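Long-range contacts in aminopeptidase-like protein (Chaetomium thermophilum, PDB 5JM6), which probably acts as a zinc-dependent metalloaminopeptidase of the M18 family, assembling as a dodecamer and linked to the Cvt pathway of selective autophagy: residues A159-G163 with D337-I341; L332-F336 with G348-L354; R384-V388 with F506-W510; L405-R411 with Q448-I452. All blocks are in the same frame, centred on the assembly; numbering follows the deposited sequence.

Interaction 1. Residues A159-G163 with D337-I341; sequences AQYAG and DDEEI. With ZN (zinc ion), chain G.
Tyr161 lies across Ile341 in a small apolar surface contact beside the zinc site, where the end of strand 153-160 and the turn after it meet the loop that follows strand 330-336. No hydrogen bond links the two segments. The ring atom Tyr161 CE2 sits 3.3 Å from Ile341 CG1, and the two side chains pass at a slant. Ile341 carries CG1 beside its backbone N (chi1 -49°), which brings CD1 up to the tyrosine. At the far end of the ring Tyr161 OH comes to 3.5 Å from Asp338 CA, but its hydrogen bond goes to Asp135. With an alanine in place of Tyr161, Asp135 would probably lose that hydrogen-bond mate and Ile341 the ring lying against it. Next along the chain, Ala162 CB meets Glu340 CB at 4.3 Å. Beyond that methylene the chain of Glu340 bends (chi2 -90°) and its carboxylate grips zinc with both oxygens, OE1 at 2.4 Å and OE2 at 1.9 Å. Asp306 and His485 complete this metal site. The contact thus joins the six-stranded antiparallel sheet, through strand 153-160, to the metal-binding end of the large mixed sheet, with Arg140 of strand 139-141 making a cation-pi contact to Tyr161.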
loop_
_atom_site.group_PDB
_atom_site.type_symbol
_atom_site.label_atom_id
_atom_site.label_comp_id
_atom_site.label_asym_id
_atom_site.label_seq_id
_atom_site.Cartn_x
_atom_site.Cartn_y
_atom_site.Cartn_z
ATOM N N ALA A 159 -3.778 -3.804 37.257
ATOM C CA ALA A 159 -3.959 -2.703 36.326
ATOM C C ALA A 159 -2.711 -1.838 36.331
ATOM O O ALA A 159 -2.238 -1.449 37.401
ATOM C CB ALA A 159 -5.185 -1.884 36.701
ATOM N N GLN A 160 -2.165 -1.540 35.154
ATOM C CA GLN A 160 -0.987 -0.687 35.120
ATOM C C GLN A 160 -1.394 0.693 35.627
ATOM O O GLN A 160 -2.318 1.326 35.112
ATOM C CB GLN A 160 -0.358 -0.627 33.712
ATOM C CG GLN A 160 -1.057 0.239 32.659
ATOM C CD GLN A 160 -2.265 -0.432 32.034
ATOM O OE1 GLN A 160 -2.561 -1.593 32.310
ATOM N NE2 GLN A 160 -2.968 0.302 31.176
ATOM N N TYR A 161 -0.714 1.136 36.679
ATOM C CA TYR A 161 -1.009 2.421 37.287
ATOM C C TYR A 161 -0.549 3.548 36.385
ATOM O O TYR A 161 -1.326 4.420 36.001
ATOM C CB TYR A 161 -0.337 2.524 38.664
ATOM C CG TYR A 161 0.095 3.920 39.075
ATOM C CD1 TYR A 161 1.441 4.232 39.247
ATOM C CD2 TYR A 161 -0.840 4.919 39.304
ATOM C CE1 TYR A 161 1.839 5.505 39.629
ATOM C CE2 TYR A 161 -0.452 6.185 39.686
ATOM C CZ TYR A 161 0.886 6.478 39.844
ATOM O OH TYR A 161 1.261 7.748 40.221
ATOM N N ALA A 162 0.725 3.515 36.037
ATOM C CA ALA A 162 1.343 4.671 35.425
ATOM C C ALA A 162 1.260 4.691 33.908
ATOM O O ALA A 162 1.399 5.747 33.291
ATOM C CB ALA A 162 2.768 4.736 35.855
ATOM N N GLY A 163 0.944 3.543 33.318
ATOM C CA GLY A 163 1.442 3.222 31.993
ATOM C C GLY A 163 2.680 2.359 32.179
ATOM O O GLY A 163 3.566 2.310 31.324
ATOM N N ASP A 337 2.718 12.678 45.776
ATOM C CA ASP A 337 2.273 11.454 45.137
ATOM C C ASP A 337 1.624 11.805 43.796
ATOM O O ASP A 337 1.162 12.932 43.607
ATOM C CB ASP A 337 1.296 10.703 46.046
ATOM C CG ASP A 337 0.844 9.375 45.465
ATOM O OD1 ASP A 337 1.422 8.925 44.453
ATOM O OD2 ASP A 337 -0.094 8.777 46.031
ATOM N N ASP A 338 1.656 10.852 42.864
ATOM C CA ASP A 338 0.926 10.920 41.589
ATOM C C ASP A 338 1.413 11.913 40.527
ATOM O O ASP A 338 0.593 12.554 39.878
ATOM C CB ASP A 338 -0.553 11.239 41.857
ATOM C CG ASP A 338 -1.207 10.249 42.792
ATOM O OD1 ASP A 338 -0.894 9.046 42.711
ATOM O OD2 ASP A 338 -2.033 10.680 43.619
ATOM N N GLU A 339 2.723 12.046 40.336
ATOM C CA GLU A 339 3.230 12.950 39.298
ATOM C C GLU A 339 3.185 12.330 37.905
ATOM O O GLU A 339 3.088 13.034 36.895
ATOM C CB GLU A 339 4.656 13.392 39.626
ATOM C CG GLU A 339 5.315 14.294 38.585
ATOM C CD GLU A 339 6.067 13.513 37.519
ATOM O OE1 GLU A 339 6.128 13.981 36.363
ATOM O OE2 GLU A 339 6.593 12.427 37.838
ATOM N N GLU A 340 3.262 11.005 37.864
ATOM C CA GLU A 340 3.193 10.253 36.624
ATOM C C GLU A 340 1.755 10.282 36.055
ATOM O O GLU A 340 1.522 9.895 34.909
ATOM C CB GLU A 340 3.672 8.812 36.870
ATOM C CG GLU A 340 5.030 8.657 37.612
ATOM C CD GLU A 340 6.233 8.621 36.683
ATOM O OE1 GLU A 340 6.070 8.170 35.533
ATOM O OE2 GLU A 340 7.345 8.993 37.116
ATOM N N ILE A 341 0.798 10.691 36.890
ATOM C CA ILE A 341 -0.610 10.900 36.508
ATOM C C ILE A 341 -0.977 12.392 36.287
ATOM O O ILE A 341 -2.150 12.752 36.201
ATOM C CB ILE A 341 -1.548 10.235 37.546
ATOM C CG1 ILE A 341 -1.077 8.810 37.794
ATOM C CG2 ILE A 341 -2.985 10.126 37.042
ATOM C CD1 ILE A 341 -1.227 7.900 36.581
HETATM ZN ZN ZN G . 8.385 8.930 35.585
#

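Interaction 2. Residues L332-F336 with G348-L354; sequences LVALF and GARGNFL
Phe336 and Gly348 bring their CA atoms within 5.6 Å of each other, and Ala334 and Leu354 theirs within 7.1 Å, as the chain leaves strand 330-336, loops back through a type I turn from Gly348 to Gly351 and enters helix 353-368. Leu332, Ala334 and Phe336, alternate residues of the strand, all point toward the returning segment. Phe336 has the largest share of the contact. Ala349 CA stands over one face of its ring, 4.0 Å from the centroid and 14° off the normal, in a CH-pi contact displaced toward the rim. Leu354 CB meets the same ring at its edge, in plane, 3.8 Å from Phe336 CZ. Phe353 comes in at a slant, its CD2 4.1 Å from Phe336 CE1, and the rings form no stack. Leu354 has CG anti to its N (chi1 180°), and with the turn at chi2 its CD1 reaches the strand. There CD1 lies 3.6 Å from Leu332 CD2 and also touches Ala334 CB, the two leucine side chains running alongside in opposing senses. Gly348 O lies close to Phe336 CD1 and accepts the turn bond from Gly351 N. Met129 and Ala131 of strand 127-133 continue the same apolar layer. No hydrogen bond crosses between the segments, so this buried start of a beta-alpha-beta crossover rests on shape and apolar packing alone.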
loop_
_atom_site.group_PDB
_atom_site.type_symbol
_atom_site.label_atom_id
_atom_site.label_comp_id
_atom_site.label_asym_id
_atom_site.label_seq_id
_atom_site.Cartn_x
_atom_site.Cartn_y
_atom_site.Cartn_z
ATOM N N LEU A 332 12.443 23.905 53.375
ATOM C CA LEU A 332 11.296 23.023 53.204
ATOM C C LEU A 332 11.503 22.006 52.086
ATOM O O LEU A 332 12.073 22.322 51.042
ATOM C CB LEU A 332 10.042 23.866 52.928
ATOM C CG LEU A 332 8.651 23.235 52.805
ATOM C CD1 LEU A 332 7.589 24.245 53.223
ATOM C CD2 LEU A 332 8.373 22.734 51.390
ATOM N N VAL A 333 11.031 20.785 52.313
ATOM C CA VAL A 333 11.002 19.762 51.275
ATOM C C VAL A 333 9.587 19.203 51.159
ATOM O O VAL A 333 8.969 18.843 52.162
ATOM C CB VAL A 333 11.991 18.614 51.561
ATOM C CG1 VAL A 333 11.936 17.578 50.448
ATOM C CG2 VAL A 333 13.405 19.152 51.718
ATOM N N ALA A 334 9.078 19.149 49.934
ATOM C CA ALA A 334 7.739 18.634 49.676
ATOM C C ALA A 334 7.801 17.426 48.752
ATOM O O ALA A 334 8.217 17.538 47.599
ATOM C CB ALA A 334 6.859 19.720 49.075
ATOM N N LEU A 335 7.393 16.270 49.264
ATOM C CA LEU A 335 7.363 15.053 48.464
ATOM C C LEU A 335 5.920 14.670 48.163
ATOM O O LEU A 335 5.129 14.425 49.074
ATOM C CB LEU A 335 8.088 13.912 49.182
ATOM C CG LEU A 335 9.542 14.198 49.569
ATOM C CD1 LEU A 335 10.199 12.972 50.182
ATOM C CD2 LEU A 335 10.331 14.692 48.366
ATOM N N PHE A 336 5.598 14.585 46.876
ATOM C CA PHE A 336 4.221 14.425 46.426
ATOM C C PHE A 336 3.986 13.056 45.816
ATOM O O PHE A 336 4.917 12.359 45.419
ATOM C CB PHE A 336 3.842 15.486 45.389
ATOM C CG PHE A 336 3.924 16.892 45.891
ATOM C CD1 PHE A 336 2.885 17.446 46.618
ATOM C CD2 PHE A 336 5.034 17.668 45.617
ATOM C CE1 PHE A 336 2.960 18.746 47.075
ATOM C CE2 PHE A 336 5.116 18.967 46.069
ATOM C CZ PHE A 336 4.077 19.507 46.799
ATOM N N GLY A 348 -1.405 15.436 45.063
ATOM C CA GLY A 348 -0.577 15.807 43.925
ATOM C C GLY A 348 0.017 17.205 44.011
ATOM O O GLY A 348 -0.339 17.982 44.897
ATOM N N ALA A 349 0.909 17.531 43.078
ATOM C CA ALA A 349 1.692 18.768 43.147
ATOM C C ALA A 349 0.930 20.023 42.711
ATOM O O ALA A 349 1.216 21.114 43.181
ATOM C CB ALA A 349 2.961 18.624 42.320
ATOM N N ARG A 350 -0.028 19.886 41.808
ATOM C CA ARG A 350 -0.871 21.028 41.462
ATOM C C ARG A 350 -2.143 21.030 42.331
ATOM O O ARG A 350 -3.154 21.634 41.974
ATOM C CB ARG A 350 -1.149 21.090 39.949
ATOM C CG ARG A 350 -1.361 19.772 39.259
ATOM C CD ARG A 350 -1.269 19.868 37.740
ATOM N NE ARG A 350 -1.931 21.046 37.188
ATOM C CZ ARG A 350 -2.537 21.064 36.008
ATOM N NH1 ARG A 350 -2.610 19.954 35.292
ATOM N NH2 ARG A 350 -3.108 22.174 35.564
ATOM N N GLY A 351 -2.106 20.267 43.425
ATOM C CA GLY A 351 -3.117 20.354 44.470
ATOM C C GLY A 351 -2.818 21.313 45.625
ATOM O O GLY A 351 -1.724 21.870 45.727
ATOM N N ASN A 352 -3.809 21.473 46.501
ATOM C CA ASN A 352 -3.788 22.384 47.654
ATOM C C ASN A 352 -2.583 22.258 48.585
ATOM O O ASN A 352 -2.191 23.228 49.235
ATOM C CB ASN A 352 -5.061 22.151 48.483
ATOM C CG ASN A 352 -5.600 23.416 49.127
ATOM O OD1 ASN A 352 -5.024 24.496 49.000
ATOM N ND2 ASN A 352 -6.725 23.283 49.824
ATOM N N PHE A 353 -1.997 21.065 48.628
ATOM C CA PHE A 353 -1.177 20.636 49.759
ATOM C C PHE A 353 -0.071 21.610 50.179
ATOM O O PHE A 353 -0.050 22.056 51.325
ATOM C CB PHE A 353 -0.556 19.271 49.449
ATOM C CG PHE A 353 0.047 18.594 50.647
ATOM C CD1 PHE A 353 -0.405 18.884 51.923
ATOM C CD2 PHE A 353 1.069 17.671 50.496
ATOM C CE1 PHE A 353 0.148 18.268 53.028
ATOM C CE2 PHE A 353 1.627 17.049 51.599
ATOM C CZ PHE A 353 1.166 17.350 52.866
ATOM N N LEU A 354 0.847 21.940 49.275
ATOM C CA LEU A 354 1.951 22.826 49.649
ATOM C C LEU A 354 1.537 24.294 49.864
ATOM O O LEU A 354 1.990 24.912 50.826
ATOM C CB LEU A 354 3.089 22.747 48.625
ATOM C CG LEU A 354 4.284 23.655 48.942
ATOM C CD1 LEU A 354 4.975 23.229 50.233
ATOM C CD2 LEU A 354 5.274 23.693 47.787
#

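Interaction 3. Residues R384-V388 with F506-W510; sequences RSFLV and FLDFW
Phe386, Phe506 and Trp510 form an aromatic cluster where helix 495-514 packs on strand 386-394 of the mixed beta-sheet in this alpha/beta fold, the two short segments running nearly antiparallel at 163° with axes 10.8 Å apart. The packing is dense along the line of the cluster. Val388 CG2 sits over the centre of the Phe506 ring, 3.6 Å from its centroid, while Phe386 CB lies over the six-membered ring of Trp510, 3.5 Å from that centroid. The ring of Phe386 fills the space between its two neighbours: it meets Phe506 rim to rim and Trp510 obliquely, so neither pair is a stack. Trp510 swings CG roughly anti to its N (chi1 156°), which carries the indole out from the helix to the start of the strand. Ile435 of helix 430-443 packs against both Phe386 and Trp510. The side chain of the partly exposed Arg384 makes the loose side: it leads away from the helix, NE bonding to Gly124 O, and packs on Arg90 of a neighbouring subunit. A phenylalanine in place of Trp510 would lack the indole nitrogen, and Arg384 O would probably lose its hydrogen-bond mate. That bond is the one polar link across the contact: Trp510 NE1 reaches Arg384 O at 3.2 Å with an N-H...O angle of 141°, the oxygen lying almost in the indole plane.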
loop_
_atom_site.group_PDB
_atom_site.type_symbol
_atom_site.label_atom_id
_atom_site.label_comp_id
_atom_site.label_asym_id
_atom_site.label_seq_id
_atom_site.Cartn_x
_atom_site.Cartn_y
_atom_site.Cartn_z
ATOM N N ARG A 384 10.394 36.418 48.130
ATOM C CA ARG A 384 11.713 36.150 48.696
ATOM C C ARG A 384 12.069 34.668 48.627
ATOM O O ARG A 384 13.084 34.240 49.176
ATOM C CB ARG A 384 11.790 36.655 50.137
ATOM C CG ARG A 384 11.525 38.146 50.262
ATOM C CD ARG A 384 11.898 38.685 51.631
ATOM N NE ARG A 384 10.889 39.617 52.126
ATOM C CZ ARG A 384 10.971 40.940 52.031
ATOM N NH1 ARG A 384 12.028 41.506 51.463
ATOM N NH2 ARG A 384 9.995 41.699 52.510
ATOM N N SER A 385 11.220 33.882 47.973
ATOM C CA SER A 385 11.422 32.442 47.948
ATOM C C SER A 385 12.050 31.945 46.651
ATOM O O SER A 385 12.232 32.702 45.696
ATOM C CB SER A 385 10.086 31.730 48.174
ATOM O OG SER A 385 9.567 32.031 49.458
ATOM N N PHE A 386 12.384 30.659 46.640
ATOM C CA PHE A 386 12.846 29.978 45.442
ATOM C C PHE A 386 12.459 28.507 45.540
ATOM O O PHE A 386 12.613 27.892 46.596
ATOM C CB PHE A 386 14.358 30.139 45.277
ATOM C CG PHE A 386 14.870 29.706 43.936
ATOM C CD1 PHE A 386 15.148 28.374 43.682
ATOM C CD2 PHE A 386 15.081 30.632 42.929
ATOM C CE1 PHE A 386 15.622 27.972 42.452
ATOM C CE2 PHE A 386 15.556 30.236 41.694
ATOM C CZ PHE A 386 15.826 28.903 41.456
ATOM N N LEU A 387 11.992 27.939 44.434
ATOM C CA LEU A 387 11.548 26.551 44.420
ATOM C C LEU A 387 12.374 25.713 43.462
ATOM O O LEU A 387 12.360 25.944 42.254
ATOM C CB LEU A 387 10.073 26.450 44.027
ATOM C CG LEU A 387 9.627 25.012 43.736
ATOM C CD1 LEU A 387 9.363 24.244 45.026
ATOM C CD2 LEU A 387 8.425 24.954 42.796
ATOM N N VAL A 388 13.090 24.732 43.997
ATOM C CA VAL A 388 13.760 23.770 43.142
ATOM C C VAL A 388 12.844 22.565 42.973
ATOM O O VAL A 388 12.632 21.792 43.907
ATOM C CB VAL A 388 15.123 23.338 43.716
ATOM C CG1 VAL A 388 15.721 22.220 42.881
ATOM C CG2 VAL A 388 16.072 24.527 43.775
ATOM N N PHE A 506 21.755 24.354 48.288
ATOM C CA PHE A 506 20.670 25.277 47.982
ATOM C C PHE A 506 19.958 25.755 49.247
ATOM O O PHE A 506 19.827 26.959 49.468
ATOM C CB PHE A 506 19.677 24.622 47.020
ATOM C CG PHE A 506 18.352 25.322 46.944
ATOM C CD1 PHE A 506 18.216 26.509 46.243
ATOM C CD2 PHE A 506 17.237 24.784 47.565
ATOM C CE1 PHE A 506 16.994 27.150 46.174
ATOM C CE2 PHE A 506 16.013 25.418 47.498
ATOM C CZ PHE A 506 15.890 26.603 46.801
ATOM N N LEU A 507 19.506 24.819 50.077
ATOM C CA LEU A 507 18.801 25.186 51.301
ATOM C C LEU A 507 19.683 26.041 52.210
ATOM O O LEU A 507 19.205 26.992 52.827
ATOM C CB LEU A 507 18.319 23.936 52.046
ATOM C CG LEU A 507 17.320 23.037 51.307
ATOM C CD1 LEU A 507 17.133 21.723 52.045
ATOM C CD2 LEU A 507 15.978 23.728 51.108
ATOM N N ASP A 508 20.973 25.726 52.273
ATOM C CA ASP A 508 21.874 26.465 53.152
ATOM C C ASP A 508 22.254 27.840 52.596
ATOM O O ASP A 508 22.397 28.795 53.358
ATOM C CB ASP A 508 23.146 25.654 53.431
ATOM C CG ASP A 508 22.895 24.455 54.331
ATOM O OD1 ASP A 508 21.762 24.307 54.838
ATOM O OD2 ASP A 508 23.839 23.667 54.546
ATOM N N PHE A 509 22.460 27.937 51.286
ATOM C CA PHE A 509 22.946 29.188 50.703
ATOM C C PHE A 509 21.927 30.106 50.018
ATOM O O PHE A 509 22.297 31.204 49.604
ATOM C CB PHE A 509 24.057 28.881 49.701
ATOM C CG PHE A 509 25.365 28.524 50.342
ATOM C CD1 PHE A 509 26.089 29.474 51.041
ATOM C CD2 PHE A 509 25.878 27.242 50.234
ATOM C CE1 PHE A 509 27.298 29.152 51.630
ATOM C CE2 PHE A 509 27.087 26.913 50.819
ATOM C CZ PHE A 509 27.797 27.870 51.518
ATOM N N TRP A 510 20.669 29.690 49.900
ATOM C CA TRP A 510 19.708 30.485 49.132
ATOM C C TRP A 510 19.572 31.910 49.664
ATOM O O TRP A 510 19.619 32.869 48.894
ATOM C CB TRP A 510 18.328 29.829 49.108
ATOM C CG TRP A 510 17.237 30.827 48.851
ATOM C CD1 TRP A 510 16.266 31.219 49.724
ATOM C CD2 TRP A 510 17.028 31.589 47.652
ATOM N NE1 TRP A 510 15.455 32.163 49.141
ATOM C CE2 TRP A 510 15.903 32.409 47.870
ATOM C CE3 TRP A 510 17.679 31.651 46.415
ATOM C CZ2 TRP A 510 15.413 33.279 46.897
ATOM C CZ3 TRP A 510 17.190 32.518 45.451
ATOM C CH2 TRP A 510 16.070 33.318 45.698
#

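Interaction 4. Residues L405-R411 with Q448-I452; sequences LPGHSPR and QRHMI
The loop 405-411 lies along strand 448-450, an outermost strand of the mixed sheet within this chain, and Gln448 ties it down by making a two-bond amide pairing with the backbone of Arg411. Gln448 OE1 accepts from Arg411 N at 2.7 Å, and Gln448 NE2 donates to Arg411 O at 3.1 Å in a nearly straight bond (173°) close to the amide plane. The glutamine starts with CG beside its N (chi1 -51°) and runs extended to the loop, where the turn of the amide lets both groups meet one residue. Pro410 leans on the same strand, its CG 3.8 Å from His450 CB. Farther along, Met451 N donates to His408 O at 3.3 Å, and His450 CA adds a C-H...O contact to that oxygen. The His408 and Met451 side chains run alongside in the same sense, CB to CB at 3.8 Å, with Met451 SD oblique to the imidazole. A type II turn from Leu405 to His408, with Gly407 at positive phi, shapes this end. His408 ND1 donates to Pro406 O at 3.0 Å, which limits turning of the ring, while Ser409 OG and His408 N approach Leu405 O from opposite faces. His408 NE2 bonds to Thr144 of one neighbouring subunit, and Arg411 forms a salt bridge with Asp235 of another neighbouring subunit. Within the chain, strand 417-419 pairs with the backbone of Gln448 and His450, and Arg449 reaches Asp437 of helix 430-443 through a salt bridge.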
loop_
_atom_site.group_PDB
_atom_site.type_symbol
_atom_site.label_atom_id
_atom_site.label_comp_id
_atom_site.label_asym_id
_atom_site.label_seq_id
_atom_site.Cartn_x
_atom_site.Cartn_y
_atom_site.Cartn_z
ATOM N N LEU A 405 21.756 15.336 22.816
ATOM C CA LEU A 405 22.005 16.674 22.310
ATOM C C LEU A 405 23.319 17.185 22.888
ATOM O O LEU A 405 23.426 17.382 24.097
ATOM C CB LEU A 405 20.845 17.601 22.667
ATOM C CG LEU A 405 20.959 19.053 22.213
ATOM C CD1 LEU A 405 21.081 19.123 20.702
ATOM C CD2 LEU A 405 19.751 19.835 22.693
ATOM N N PRO A 406 24.332 17.387 22.027
ATOM C CA PRO A 406 25.685 17.701 22.507
ATOM C C PRO A 406 25.762 18.972 23.351
ATOM O O PRO A 406 25.124 19.980 23.041
ATOM C CB PRO A 406 26.496 17.854 21.213
ATOM C CG PRO A 406 25.493 18.060 20.135
ATOM C CD PRO A 406 24.272 17.308 20.557
ATOM N N GLY A 407 26.539 18.892 24.429
ATOM C CA GLY A 407 26.697 19.980 25.378
ATOM C C GLY A 407 25.577 20.020 26.401
ATOM O O GLY A 407 25.659 20.727 27.402
ATOM N N HIS A 408 24.473 19.368 26.063
ATOM C CA HIS A 408 23.301 19.224 26.924
ATOM C C HIS A 408 22.965 17.799 27.414
ATOM O O HIS A 408 21.808 17.518 27.726
ATOM C CB HIS A 408 22.132 19.908 26.235
ATOM C CG HIS A 408 22.454 21.316 25.838
ATOM N ND1 HIS A 408 23.200 21.614 24.718
ATOM C CD2 HIS A 408 22.199 22.501 26.444
ATOM C CE1 HIS A 408 23.358 22.922 24.629
ATOM N NE2 HIS A 408 22.760 23.484 25.664
ATOM N N SER A 409 23.918 16.874 27.346
ATOM C CA SER A 409 23.664 15.473 27.704
ATOM C C SER A 409 24.540 15.008 28.873
ATOM O O SER A 409 25.694 14.629 28.678
ATOM C CB SER A 409 23.887 14.566 26.494
ATOM O OG SER A 409 22.990 14.890 25.445
ATOM N N PRO A 410 23.991 15.063 30.098
ATOM C CA PRO A 410 24.757 14.914 31.343
ATOM C C PRO A 410 25.360 13.531 31.574
ATOM O O PRO A 410 24.831 12.517 31.116
ATOM C CB PRO A 410 23.718 15.217 32.435
ATOM C CG PRO A 410 22.544 15.822 31.722
ATOM C CD PRO A 410 22.552 15.207 30.368
ATOM N N ARG A 411 26.464 13.507 32.301
ATOM C CA ARG A 411 27.189 12.290 32.627
ATOM C C ARG A 411 26.855 11.757 34.006
ATOM O O ARG A 411 26.251 12.443 34.816
ATOM C CB ARG A 411 28.685 12.561 32.559
ATOM C CG ARG A 411 29.111 13.336 31.335
ATOM C CD ARG A 411 29.322 12.423 30.146
ATOM N NE ARG A 411 30.732 12.263 29.831
ATOM C CZ ARG A 411 31.315 12.799 28.770
ATOM N NH1 ARG A 411 30.603 13.516 27.922
ATOM N NH2 ARG A 411 32.604 12.610 28.548
ATOM N N GLN A 448 25.432 20.385 35.648
ATOM C CA GLN A 448 25.361 20.022 34.244
ATOM C C GLN A 448 24.144 20.676 33.597
ATOM O O GLN A 448 23.382 21.381 34.259
ATOM C CB GLN A 448 25.315 18.502 34.089
ATOM C CG GLN A 448 26.424 17.798 34.854
ATOM C CD GLN A 448 26.544 16.332 34.505
ATOM O OE1 GLN A 448 26.908 15.977 33.385
ATOM N NE2 GLN A 448 26.246 15.468 35.467
ATOM N N ARG A 449 23.978 20.458 32.298
ATOM C CA ARG A 449 22.794 20.927 31.592
ATOM C C ARG A 449 22.110 19.749 30.911
ATOM O O ARG A 449 22.773 18.859 30.379
ATOM C CB ARG A 449 23.149 22.004 30.561
ATOM C CG ARG A 449 23.955 23.181 31.108
ATOM C CD ARG A 449 23.211 23.892 32.226
ATOM N NE ARG A 449 23.678 25.262 32.438
ATOM C CZ ARG A 449 24.397 25.660 33.483
ATOM N NH1 ARG A 449 24.747 24.792 34.423
ATOM N NH2 ARG A 449 24.768 26.929 33.590
ATOM N N HIS A 450 20.782 19.742 30.944
ATOM C CA HIS A 450 20.006 18.722 30.251
ATOM C C HIS A 450 18.967 19.371 29.350
ATOM O O HIS A 450 18.309 20.335 29.742
ATOM C CB HIS A 450 19.318 17.781 31.237
ATOM C CG HIS A 450 18.235 16.955 30.616
ATOM N ND1 HIS A 450 16.918 17.030 31.017
ATOM C CD2 HIS A 450 18.270 16.054 29.606
ATOM C CE1 HIS A 450 16.191 16.201 30.289
ATOM N NE2 HIS A 450 16.986 15.597 29.425
ATOM N N MET A 451 18.856 18.865 28.127
ATOM C CA MET A 451 17.872 19.372 27.184
ATOM C C MET A 451 17.536 18.309 26.137
ATOM O O MET A 451 18.416 17.557 25.722
ATOM C CB MET A 451 18.413 20.638 26.528
ATOM C CG MET A 451 17.406 21.427 25.744
ATOM S SD MET A 451 18.173 22.911 25.080
ATOM C CE MET A 451 16.712 23.859 24.703
ATOM N N ILE A 452 16.285 18.268 25.685
ATOM C CA ILE A 452 15.888 17.296 24.665
ATOM C C ILE A 452 15.894 17.914 23.269
ATOM O O ILE A 452 16.943 18.041 22.638
ATOM C CB ILE A 452 14.488 16.695 24.955
ATOM C CG1 ILE A 452 13.452 17.796 25.218
ATOM C CG2 ILE A 452 14.555 15.725 26.129
ATOM C CD1 ILE A 452 12.735 18.313 23.975
#

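Overall arrangement
Interactions 2, 3 and 4 all reach the nine-stranded mixed sheet, while interaction 1 joins its metal-binding end to the six-stranded antiparallel sheet. Interactions 1 and 2 alternate along the chain: segment 337-341 directly follows 332-336, and their centres are 17 Å apart. Interaction 3 comes later, its centre 16 Å from that of interaction 2, and the two touch where Leu507 packs on Leu332. Interaction 4 is nested in the loop that interaction 3 closes, with centres 24 Å apart. Interactions 1 and 3 lie on opposite sides of the chain's centre. The set runs from the zinc-binding loop, through the helix-packed sheet, to loop 405-411, which lies against outermost strand 448-450 and faces other subunits of the dodecamer.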